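Local structure of putative glycosylhydrolase (Parabacteroides distasonis, 3S5Q) at residues Y108-Y111 and W112-G115. The protein is a putative glycoside hydrolase with a concanavalin A-like fold, probably acting on carbohydrate like other 3-keto-disaccharide hydrolase family members. Residues are numbered along the deposited sequence; the frame is centred on the assembly and turned at random.
Sequences YPEY and WRCG
Trp112 packs one face of its indole against Pro109, and the side chain can be followed outward from the backbone. Trp112 CB lies 3.3 Å from Pro109 O, the same carbonyl that accepts the Trp112 backbone N-H. With CG anti to the carbonyl carbon (chi1 -70°), the ring runs alongside the proline, whose CG sits 3.9 Å from the centroid of the Trp112 five-membered ring, almost on the ring normal: a CH-pi contact over one face. The CD1 edge of the indole points at one face of the Tyr111 ring, an edge-to-face pair with planes at 86°. At the far side, Trp112 CE3 meets Tyr108 CD1 at 3.7 Å; those two rings are nearly parallel but slid so far apart that they barely overlap. Tyr118 adds another ring against the indole, and the Tyr111 hydroxyl is held by Glu175 O.

Arg113 reaches back along the other flank of the turn. Extended from CG to NE, it carries its guanidinium to Tyr108 O, where Arg113 NH2 donates at 2.9 Å, nearly in line with the C=O bond, though the N-H is bent (138°) and the oxygen tilted from the guanidinium plane; Arg113 NE adds a weak bond. Glu110 CG covers one guanidinium face, 3.4 Å from Arg113 NH1, while its carboxylate stays beyond salt-bridge range; NH1 bonds to Gln126 instead.

Together the successive i to i+3 backbone bonds, Pro109 to Trp112 and Glu110 to Arg113, mark a short 3-10-like turn, flanked by an aromatic cluster, in the surface loop joining strands 93-98 and 135-143 of this concanavalin A-like beta fold.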
loop_
_atom_site.group_PDB
_atom_site.type_symbol
_atom_site.label_atom_id
_atom_site.label_comp_id
_atom_site.label_asym_id
_atom_site.label_seq_id
_atom_site.Cartn_x
_atom_site.Cartn_y
_atom_site.Cartn_z
ATOM N N TYR A 108 -2.637 19.000 0.612
ATOM C CA TYR A 108 -3.121 17.983 1.574
ATOM C C TYR A 108 -2.108 17.753 2.696
ATOM O O TYR A 108 -0.881 17.880 2.501
ATOM C CB TYR A 108 -3.407 16.626 0.871
ATOM C CG TYR A 108 -4.397 16.839 -0.262
ATOM C CD1 TYR A 108 -5.764 16.917 -0.011
ATOM C CD2 TYR A 108 -3.957 17.088 -1.556
ATOM C CE1 TYR A 108 -6.682 17.162 -1.035
ATOM C CE2 TYR A 108 -4.871 17.368 -2.601
ATOM C CZ TYR A 108 -6.232 17.390 -2.322
ATOM O OH TYR A 108 -7.143 17.660 -3.321
ATOM N N PRO A 109 -2.608 17.389 3.885
ATOM C CA PRO A 109 -1.679 17.083 4.988
ATOM C C PRO A 109 -0.638 16.014 4.614
ATOM O O PRO A 109 -0.933 15.107 3.802
ATOM C CB PRO A 109 -2.608 16.563 6.104
ATOM C CG PRO A 109 -3.937 17.003 5.770
ATOM C CD PRO A 109 -4.018 17.275 4.290
ATOM N N GLU A 110 0.569 16.138 5.186
ATOM C CA GLU A 110 1.630 15.134 5.050
ATOM C C GLU A 110 1.154 13.706 5.319
ATOM O O GLU A 110 1.629 12.760 4.695
ATOM C CB GLU A 110 2.810 15.428 6.006
ATOM C CG GLU A 110 3.737 16.521 5.520
ATOM C CD GLU A 110 5.026 16.688 6.375
ATOM O OE1 GLU A 110 5.208 15.970 7.407
ATOM O OE2 GLU A 110 5.859 17.546 5.995
ATOM N N TYR A 111 0.238 13.532 6.272
ATOM C CA TYR A 111 -0.188 12.168 6.656
ATOM C C TYR A 111 -1.311 11.620 5.759
ATOM O O TYR A 111 -1.915 10.578 6.055
ATOM C CB TYR A 111 -0.504 12.088 8.147
ATOM C CG TYR A 111 -1.554 13.036 8.652
ATOM C CD1 TYR A 111 -1.265 14.405 8.910
ATOM C CD2 TYR A 111 -2.839 12.582 8.883
ATOM C CE1 TYR A 111 -2.250 15.260 9.447
ATOM C CE2 TYR A 111 -3.816 13.422 9.374
ATOM C CZ TYR A 111 -3.527 14.744 9.667
ATOM O OH TYR A 111 -4.544 15.510 10.145
ATOM N N TRP A 112 -1.545 12.333 4.648
ATOM C CA TRP A 112 -2.334 11.850 3.492
ATOM C C TRP A 112 -1.466 11.404 2.291
ATOM O O TRP A 112 -1.988 10.822 1.350
ATOM C CB TRP A 112 -3.285 12.943 2.997
ATOM C CG TRP A 112 -4.485 13.288 3.933
ATOM C CD1 TRP A 112 -4.542 13.212 5.327
ATOM C CD2 TRP A 112 -5.743 13.807 3.516
ATOM N NE1 TRP A 112 -5.767 13.644 5.772
ATOM C CE2 TRP A 112 -6.522 14.024 4.678
ATOM C CE3 TRP A 112 -6.312 14.079 2.261
ATOM C CZ2 TRP A 112 -7.830 14.527 4.613
ATOM C CZ3 TRP A 112 -7.596 14.591 2.207
ATOM C CH2 TRP A 112 -8.347 14.777 3.381
ATOM N N ARG A 113 -0.153 11.657 2.330
ATOM C CA ARG A 113 0.720 11.452 1.172
ATOM C C ARG A 113 1.336 10.045 1.101
ATOM O O ARG A 113 1.134 9.199 2.002
ATOM C CB ARG A 113 1.792 12.544 1.190
ATOM C CG ARG A 113 1.224 13.952 1.163
ATOM C CD ARG A 113 2.328 14.992 1.146
ATOM N NE ARG A 113 1.820 16.332 1.406
ATOM C CZ ARG A 113 2.539 17.347 1.882
ATOM N NH1 ARG A 113 3.832 17.184 2.149
ATOM N NH2 ARG A 113 1.963 18.523 2.077
ATOM N N CYS A 114 2.058 9.779 0.014
ATOM C CA CYS A 114 2.637 8.428 -0.252
ATOM C C CYS A 114 3.321 7.745 0.923
ATOM O O CYS A 114 4.173 8.345 1.588
ATOM C CB CYS A 114 3.624 8.510 -1.414
ATOM S SG CYS A 114 3.852 6.917 -2.177
ATOM N N GLY A 115 2.964 6.476 1.185
ATOM C CA GLY A 115 3.602 5.734 2.271
ATOM C C GLY A 115 2.955 5.923 3.627
ATOM O O GLY A 115 3.275 5.202 4.595
#